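Local structure of putative arylalkylamine N-Acetyltransferase 7 (Aedes aegypti, 4FD7) at residues Lys2-Ser6 / Pro83-Ser87; Val144-Ala150 / Leu181-Thr186. The protein probably transfers acetyl groups from acetyl-CoA to arylalkylamines or related amines, as an N-acetyltransferase of the GNAT family. All coordinates share one frame; numbering follows the deposited sequence.

Contact 1 (Lys2-Ser6 / Pro83-Ser87); sequences KWTRS and PDRMS
Arg5 NH2 donates to the backbone O of Arg85 at 2.8 Å, the one direct hydrogen bond between Lys2-Ser6 and Pro83-Ser87. The N-H...O angle of 135° shows a clearly bent bond, and the acceptor stands 30° out of the guanidinium plane, while the donor meets the carbonyl almost end-on. An extended side chain delivers the group: with CG anti to the backbone N (chi1 169°) and no kink from CG to NE, the shaft runs past the 83-87 segment. Arg5 CD lies 3.2 Å from the same Arg85 O and 4.3 Å from Arg85 CB. NH1, the other terminal nitrogen, forms a salt bridge with Asp35, so both terminal nitrogens are engaged, which should limit rotation of the guanidinium.

A water adds a second polar link nearer the backbone of Arg5, accepting from Arg5 N at 2.9 Å and donating to Asp84 O at 2.7 Å. Met86 supplies the apolar part. Bent at both chi2 and chi3, its chain brings SD to 3.9 Å from Arg5 CD and also to 3.9 Å from Trp3 CH2, a Met-aromatic contact in which sulfur approaches the indole obliquely. Arg85 leads its own guanidinium away to a salt bridge with Glu38.

This is a surface contact of the N-terminal tail with the loop between helix 68-81 and strand 88-92. Helix 172-179 backs it, Leu175 touching Arg5 and Met86 and Val179 touching Trp3 and Met86, while Val106 of strand 98-108 touches Trp3.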
ATOM      1  N   LYS A   2     -18.907   2.143 -10.999  1.00 31.25           N
ATOM      2  CA  LYS A   2     -17.753   2.480 -10.169  1.00 27.41           C
ATOM      3  C   LYS A   2     -18.028   2.199  -8.694  1.00 23.87           C
ATOM      4  O   LYS A   2     -19.035   2.659  -8.133  1.00 26.16           O
ATOM      5  CB  LYS A   2     -17.381   3.944 -10.361  1.00 25.61           C
ATOM      6  CG  LYS A   2     -16.035   4.314  -9.806  1.00 25.64           C
ATOM      7  CD  LYS A   2     -15.456   5.535 -10.509  1.00 28.69           C
ATOM      8  CE  LYS A   2     -14.533   6.294  -9.578  1.00 27.02           C
ATOM      9  NZ  LYS A   2     -13.774   7.367 -10.281  1.00 26.87           N
ATOM     10  N   TRP A   3     -17.131   1.442  -8.072  1.00 24.98           N
ATOM     11  CA  TRP A   3     -17.343   0.980  -6.707  1.00 20.33           C
ATOM     12  C   TRP A   3     -17.236   2.176  -5.767  1.00 18.11           C
ATOM     13  O   TRP A   3     -16.364   3.041  -5.917  1.00 16.98           O
ATOM     14  CB  TRP A   3     -16.328  -0.124  -6.350  1.00 19.80           C
ATOM     15  CG  TRP A   3     -16.562  -0.830  -5.034  1.00 17.04           C
ATOM     16  CD1 TRP A   3     -17.125  -2.061  -4.852  1.00 17.71           C
ATOM     17  CD2 TRP A   3     -16.210  -0.359  -3.737  1.00 14.04           C
ATOM     18  NE1 TRP A   3     -17.157  -2.374  -3.523  1.00 18.01           N
ATOM     19  CE2 TRP A   3     -16.603  -1.335  -2.805  1.00 16.83           C
ATOM     20  CE3 TRP A   3     -15.606   0.801  -3.250  1.00 15.70           C
ATOM     21  CZ2 TRP A   3     -16.413  -1.193  -1.434  1.00 15.79           C
ATOM     22  CZ3 TRP A   3     -15.418   0.947  -1.879  1.00 15.61           C
ATOM     23  CH2 TRP A   3     -15.817  -0.043  -0.995  1.00 14.35           C
ATOM     24  N   THR A   4     -18.154   2.239  -4.812  1.00 17.45           N
ATOM     25  CA  THR A   4     -18.163   3.313  -3.824  1.00 17.62           C
ATOM     26  C   THR A   4     -18.401   2.715  -2.436  1.00 15.40           C
ATOM     27  O   THR A   4     -19.121   1.724  -2.295  1.00 14.81           O
ATOM     28  CB  THR A   4     -19.270   4.343  -4.137  1.00 18.52           C
ATOM     29  OG1 THR A   4     -20.536   3.676  -4.184  1.00 22.45           O
ATOM     30  CG2 THR A   4     -19.029   5.019  -5.476  1.00 19.46           C
ATOM     31  N   ARG A   5     -17.789   3.305  -1.413  1.00 13.66           N
ATOM     32  CA  ARG A   5     -18.015   2.877  -0.043  1.00 12.37           C
ATOM     33  C   ARG A   5     -19.338   3.442   0.449  1.00 16.08           C
ATOM     34  O   ARG A   5     -19.583   4.639   0.303  1.00 13.67           O
ATOM     35  CB  ARG A   5     -16.892   3.391   0.860  1.00 14.04           C
ATOM     36  CG  ARG A   5     -17.172   3.231   2.365  1.00 13.44           C
ATOM     37  CD  ARG A   5     -15.942   3.630   3.180  1.00 13.59           C
ATOM     38  NE  ARG A   5     -16.237   3.684   4.611  1.00 13.22           N
ATOM     39  CZ  ARG A   5     -15.319   3.610   5.570  1.00 15.21           C
ATOM     40  NH1 ARG A   5     -15.685   3.667   6.847  1.00 14.92           N
ATOM     41  NH2 ARG A   5     -14.040   3.488   5.250  1.00 11.91           N
ATOM     42  N   SER A   6     -20.189   2.592   1.029  1.00 15.21           N
ATOM     43  CA  SER A   6     -21.496   3.056   1.503  1.00 16.34           C
ATOM     44  C   SER A   6     -21.370   4.032   2.662  1.00 17.22           C
ATOM     45  O   SER A   6     -20.581   3.801   3.582  1.00 17.43           O
ATOM     46  CB  SER A   6     -22.350   1.879   1.959  1.00 19.14           C
ATOM     47  OG  SER A   6     -23.428   2.363   2.732  1.00 18.89           O
ATOM     48  N   PRO A  83     -10.210  10.427  -1.583  1.00 16.65           N
ATOM     49  CA  PRO A  83     -11.660  10.626  -1.412  1.00 16.49           C
ATOM     50  C   PRO A  83     -12.486   9.355  -1.473  1.00 18.61           C
ATOM     51  O   PRO A  83     -13.698   9.454  -1.233  1.00 16.69           O
ATOM     52  CB  PRO A  83     -12.039  11.499  -2.618  1.00 18.22           C
ATOM     53  CG  PRO A  83     -10.786  12.198  -2.990  1.00 19.84           C
ATOM     54  CD  PRO A  83      -9.696  11.208  -2.727  1.00 16.94           C
ATOM     55  N   ASP A  84     -11.887   8.208  -1.812  1.00 16.57           N
ATOM     56  CA  ASP A  84     -12.641   6.962  -1.812  1.00 16.37           C
ATOM     57  C   ASP A  84     -12.902   6.531  -0.371  1.00 15.62           C
ATOM     58  O   ASP A  84     -13.710   5.644  -0.137  1.00 14.16           O
ATOM     59  CB  ASP A  84     -11.910   5.857  -2.574  1.00 16.63           C
ATOM     60  CG  ASP A  84     -11.758   6.170  -4.067  1.00 18.77           C
ATOM     61  OD1 ASP A  84     -12.447   7.089  -4.558  1.00 18.62           O
ATOM     62  OD2 ASP A  84     -10.968   5.481  -4.750  1.00 19.23           O
ATOM     63  N   ARG A  85     -12.212   7.165   0.583  1.00 14.58           N
ATOM     64  CA  ARG A  85     -12.419   6.884   2.010  1.00 14.77           C
ATOM     65  C   ARG A  85     -12.134   5.419   2.336  1.00 14.37           C
ATOM     66  O   ARG A  85     -12.895   4.729   3.029  1.00 13.25           O
ATOM     67  CB  ARG A  85     -13.819   7.307   2.461  1.00 14.42           C
ATOM     68  CG  ARG A  85     -13.998   8.823   2.525  1.00 15.59           C
ATOM     69  CD  ARG A  85     -15.225   9.211   3.360  1.00 17.36           C
ATOM     70  NE  ARG A  85     -15.393  10.656   3.430  1.00 19.63           N
ATOM     71  CZ  ARG A  85     -16.354  11.264   4.119  1.00 20.55           C
ATOM     72  NH1 ARG A  85     -17.231  10.547   4.821  1.00 19.60           N
ATOM     73  NH2 ARG A  85     -16.433  12.588   4.110  1.00 20.69           N
ATOM     74  N   MET A  86     -11.020   4.934   1.816  1.00 14.52           N
ATOM     75  CA  MET A  86     -10.642   3.563   2.095  1.00 13.92           C
ATOM     76  C   MET A  86      -9.254   3.494   2.702  1.00 11.89           C
ATOM     77  O   MET A  86      -8.818   2.419   3.104  1.00 14.63           O
ATOM     78  CB  MET A  86     -10.725   2.696   0.823  1.00 11.87           C
ATOM     79  CG  MET A  86     -12.164   2.485   0.301  1.00 13.49           C
ATOM     80  SD  MET A  86     -13.210   1.489   1.400  1.00 13.28           S
ATOM     81  CE  MET A  86     -12.439  -0.116   1.237  1.00 15.22           C
ATOM     82  N   SER A  87      -8.563   4.624   2.795  1.00 11.30           N
ATOM     83  CA  SER A  87      -7.177   4.586   3.262  1.00 12.85           C
ATOM     84  C   SER A  87      -7.052   4.429   4.776  1.00 13.31           C
ATOM     85  O   SER A  87      -7.885   4.925   5.536  1.00 13.48           O
ATOM     86  CB  SER A  87      -6.368   5.779   2.747  1.00 14.03           C
ATOM     87  OG  SER A  87      -6.315   5.743   1.327  1.00 15.68           O
TER
HETATM   88  O   HOH W   1     -15.739   5.288  -1.926  1.00 13.93           O

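Contact 2 (Val144-Ala150 / Leu181-Thr186); sequences VDHYLNA and LKLSAT
Tyr147 leans along the neighbouring strand from Leu183 to Ala185. Tyr147 CB sits 3.4 Å from Leu183 O; CG then takes the position between backbone N and carbonyl carbon (chi1 67°), turning the ring toward Ala185. There Tyr147 CD1 meets Ala185 CB at 3.8 Å and its CE1 lies 3.6 Å from Ala185 O, an oblique approach to the ring. At the tip, OH hydrogen-bonds to Tyr232 OH of strand 229-236.

The backbones run parallel but diverge: the short strand axes make an angle of 39°, and a single bridge, Leu148 with Ser184, joins them. Leu148 N gives a fairly straight bond (163°) to a lone pair of Leu183 O at 3.0 Å. Leu148 O accepts twice, from Ala185 N at 3.0 Å and from Ser184 OG at 2.6 Å, the two donors coming from opposite faces of the carbonyl plane. Such splaying of two parallel strands is the hallmark of the GNAT fold, in which acetyl-CoA typically enters the resulting V; strands 146-155 and 183-188 are consistent with the two arms of that V.

On the N-terminal side of the bridge, apolar groups meet across the interface. Val144 CG2 touches Leu183 CD2 at 4.0 Å, the two side chains crossing nearly at right angles, and Leu181 CD2 reaches His146 CB at 3.7 Å. Arg172 of helix 172-179 hydrogen-bonds to both Ser184 OG and Thr186 OG1.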
ATOM      1  N   VAL A 144     -14.058 -12.531  -9.267  1.00 14.13           N
ATOM      2  CA  VAL A 144     -14.586 -11.338  -8.625  1.00 16.64           C
ATOM      3  C   VAL A 144     -14.452 -10.155  -9.572  1.00 15.29           C
ATOM      4  O   VAL A 144     -13.648 -10.185 -10.510  1.00 17.08           O
ATOM      5  CB  VAL A 144     -13.855 -11.014  -7.303  1.00 15.61           C
ATOM      6  CG1 VAL A 144     -14.015 -12.155  -6.324  1.00 16.25           C
ATOM      7  CG2 VAL A 144     -12.375 -10.738  -7.566  1.00 16.54           C
ATOM      8  N   ASP A 145     -15.241  -9.117  -9.310  1.00 16.77           N
ATOM      9  CA  ASP A 145     -15.193  -7.891 -10.085  1.00 17.14           C
ATOM     10  C   ASP A 145     -14.432  -6.782  -9.363  1.00 17.50           C
ATOM     11  O   ASP A 145     -14.069  -5.781  -9.975  1.00 17.35           O
ATOM     12  CB  ASP A 145     -16.615  -7.426 -10.411  1.00 17.54           C
ATOM     13  CG  ASP A 145     -17.314  -8.347 -11.387  1.00 20.60           C
ATOM     14  OD1 ASP A 145     -16.620  -8.983 -12.218  1.00 18.73           O
ATOM     15  OD2 ASP A 145     -18.564  -8.436 -11.329  1.00 20.83           O
ATOM     16  N   HIS A 146     -14.187  -6.957  -8.068  1.00 16.05           N
ATOM     17  CA  HIS A 146     -13.497  -5.927  -7.299  1.00 16.08           C
ATOM     18  C   HIS A 146     -12.510  -6.517  -6.302  1.00 15.88           C
ATOM     19  O   HIS A 146     -12.694  -7.641  -5.828  1.00 15.81           O
ATOM     20  CB  HIS A 146     -14.497  -5.057  -6.533  1.00 17.12           C
ATOM     21  CG  HIS A 146     -15.664  -4.603  -7.351  1.00 18.69           C
ATOM     22  ND1 HIS A 146     -15.566  -3.601  -8.289  1.00 19.01           N
ATOM     23  CD2 HIS A 146     -16.957  -5.009  -7.360  1.00 19.21           C
ATOM     24  CE1 HIS A 146     -16.750  -3.412  -8.851  1.00 20.22           C
ATOM     25  NE2 HIS A 146     -17.609  -4.250  -8.304  1.00 21.96           N
ATOM     26  N   TYR A 147     -11.472  -5.746  -5.976  1.00 14.86           N
ATOM     27  CA  TYR A 147     -10.616  -6.066  -4.826  1.00 14.06           C
ATOM     28  C   TYR A 147      -9.931  -4.839  -4.226  1.00 12.03           C
ATOM     29  O   TYR A 147      -9.661  -3.871  -4.909  1.00 12.42           O
ATOM     30  CB  TYR A 147      -9.579  -7.139  -5.157  1.00 15.66           C
ATOM     31  CG  TYR A 147      -8.493  -6.756  -6.150  1.00 14.65           C
ATOM     32  CD1 TYR A 147      -7.342  -6.075  -5.745  1.00 12.86           C
ATOM     33  CD2 TYR A 147      -8.594  -7.120  -7.482  1.00 16.13           C
ATOM     34  CE1 TYR A 147      -6.335  -5.760  -6.657  1.00 15.30           C
ATOM     35  CE2 TYR A 147      -7.603  -6.818  -8.388  1.00 15.48           C
ATOM     36  CZ  TYR A 147      -6.477  -6.142  -7.976  1.00 16.96           C
ATOM     37  OH  TYR A 147      -5.494  -5.838  -8.894  1.00 18.26           O
ATOM     38  N   LEU A 148      -9.635  -4.901  -2.935  1.00 13.01           N
ATOM     39  CA  LEU A 148      -8.971  -3.799  -2.252  1.00 11.75           C
ATOM     40  C   LEU A 148      -7.486  -3.784  -2.611  1.00 12.69           C
ATOM     41  O   LEU A 148      -6.773  -4.731  -2.323  1.00 12.12           O
ATOM     42  CB  LEU A 148      -9.114  -3.946  -0.736  1.00 11.73           C
ATOM     43  CG  LEU A 148      -8.540  -2.780   0.070  1.00 11.90           C
ATOM     44  CD1 LEU A 148      -9.250  -1.483  -0.284  1.00 10.26           C
ATOM     45  CD2 LEU A 148      -8.654  -3.074   1.565  1.00 15.06           C
ATOM     46  N   ASN A 149      -7.045  -2.700  -3.240  1.00 14.40           N
ATOM     47  CA  ASN A 149      -5.670  -2.531  -3.687  1.00 12.83           C
ATOM     48  C   ASN A 149      -5.032  -1.382  -2.929  1.00 13.27           C
ATOM     49  O   ASN A 149      -5.708  -0.664  -2.166  1.00 13.84           O
ATOM     50  CB  ASN A 149      -5.663  -2.231  -5.180  1.00 14.54           C
ATOM     51  CG  ASN A 149      -4.297  -2.431  -5.832  1.00 15.21           C
ATOM     52  OD1 ASN A 149      -3.324  -2.858  -5.203  1.00 16.08           O
ATOM     53  ND2 ASN A 149      -4.229  -2.124  -7.115  1.00 19.68           N
ATOM     54  N   ALA A 150      -3.740  -1.176  -3.169  1.00 13.67           N
ATOM     55  CA  ALA A 150      -2.971  -0.180  -2.435  1.00 12.20           C
ATOM     56  C   ALA A 150      -1.918   0.474  -3.311  1.00 14.88           C
ATOM     57  O   ALA A 150      -1.445  -0.119  -4.280  1.00 15.56           O
ATOM     58  CB  ALA A 150      -2.301  -0.821  -1.255  1.00 13.71           C
ATOM     59  N   LEU A 181     -16.289  -6.319   0.373  1.00 16.59           N
ATOM     60  CA  LEU A 181     -15.305  -6.854  -0.566  1.00 15.26           C
ATOM     61  C   LEU A 181     -14.829  -8.206  -0.079  1.00 18.44           C
ATOM     62  O   LEU A 181     -14.683  -8.414   1.132  1.00 16.23           O
ATOM     63  CB  LEU A 181     -14.123  -5.889  -0.702  1.00 16.58           C
ATOM     64  CG  LEU A 181     -14.392  -4.528  -1.357  1.00 13.93           C
ATOM     65  CD1 LEU A 181     -13.234  -3.589  -1.047  1.00 15.01           C
ATOM     66  CD2 LEU A 181     -14.565  -4.655  -2.873  1.00 14.17           C
ATOM     67  N   LYS A 182     -14.565  -9.119  -1.012  1.00 15.51           N
ATOM     68  CA  LYS A 182     -14.161 -10.483  -0.642  1.00 19.77           C
ATOM     69  C   LYS A 182     -12.648 -10.644  -0.575  1.00 18.48           C
ATOM     70  O   LYS A 182     -12.141 -11.598   0.010  1.00 18.61           O
ATOM     71  CB  LYS A 182     -14.699 -11.497  -1.660  1.00 19.05           C
ATOM     72  CG  LYS A 182     -16.210 -11.430  -1.920  1.00 20.67           C
ATOM     73  CD  LYS A 182     -16.604 -12.563  -2.869  1.00 25.82           C
ATOM     74  CE  LYS A 182     -18.093 -12.550  -3.169  1.00 24.08           C
ATOM     75  NZ  LYS A 182     -18.465 -13.758  -3.956  1.00 30.26           N
ATOM     76  N   LEU A 183     -11.929  -9.711  -1.188  1.00 15.37           N
ATOM     77  CA  LEU A 183     -10.530  -9.937  -1.496  1.00 15.28           C
ATOM     78  C   LEU A 183      -9.743  -8.657  -1.460  1.00 14.04           C
ATOM     79  O   LEU A 183     -10.234  -7.610  -1.892  1.00 14.35           O
ATOM     80  CB  LEU A 183     -10.430 -10.504  -2.918  1.00 18.16           C
ATOM     81  CG  LEU A 183      -9.123 -11.009  -3.500  1.00 19.70           C
ATOM     82  CD1 LEU A 183      -8.636 -12.262  -2.776  1.00 17.63           C
ATOM     83  CD2 LEU A 183      -9.352 -11.318  -4.958  1.00 18.18           C
ATOM     84  N   SER A 184      -8.518  -8.743  -0.951  1.00 14.92           N
ATOM     85  CA  SER A 184      -7.538  -7.679  -1.176  1.00 12.61           C
ATOM     86  C   SER A 184      -6.369  -8.291  -1.932  1.00 12.99           C
ATOM     87  O   SER A 184      -6.029  -9.445  -1.705  1.00 13.04           O
ATOM     88  CB  SER A 184      -7.047  -7.086   0.150  1.00 11.78           C
ATOM     89  OG  SER A 184      -6.138  -6.006  -0.093  1.00 12.07           O
ATOM     90  N   ALA A 185      -5.771  -7.542  -2.848  1.00 11.87           N
ATOM     91  CA  ALA A 185      -4.523  -7.972  -3.489  1.00 10.47           C
ATOM     92  C   ALA A 185      -3.653  -6.756  -3.700  1.00 11.27           C
ATOM     93  O   ALA A 185      -4.144  -5.654  -3.861  1.00 14.02           O
ATOM     94  CB  ALA A 185      -4.768  -8.659  -4.803  1.00 11.67           C
ATOM     95  N   THR A 186      -2.349  -6.961  -3.697  1.00 13.20           N
ATOM     96  CA  THR A 186      -1.446  -5.822  -3.734  1.00 15.00           C
ATOM     97  C   THR A 186      -0.106  -6.279  -4.274  1.00 14.43           C
ATOM     98  O   THR A 186       0.241  -7.461  -4.162  1.00 12.18           O
ATOM     99  CB  THR A 186      -1.346  -5.177  -2.315  1.00 13.84           C
ATOM    100  OG1 THR A 186      -2.530  -4.406  -2.072  1.00 13.65           O
ATOM    101  CG2 THR A 186      -0.127  -4.266  -2.163  1.00 14.80           C
TER
HETATM  102  O   HOH W   2     -13.597  -8.446  -3.715  1.00 31.89           O

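From the N terminus, the tail at 2-6 is followed by strands 14-21 and 28-35 and three helices before contact 1 closes that 76-residue loop at 83-87. Strands 88-92 and 98-108 and helices 120-136 and 138-142 then lead to strand 146-155. Contact 2 closes a shorter loop of 30 residues, containing helices 164-170 and 172-179, at strand 183-188, and so joins the five-stranded sheet to the three-stranded one. The contacts follow in series, neither nested nor crossed, yet they touch: Trp3 packs against His146 and Leu181, and Met86 CE lies 3.8 Å from Leu148 CD1. The tail and loop thus abut the strand junction.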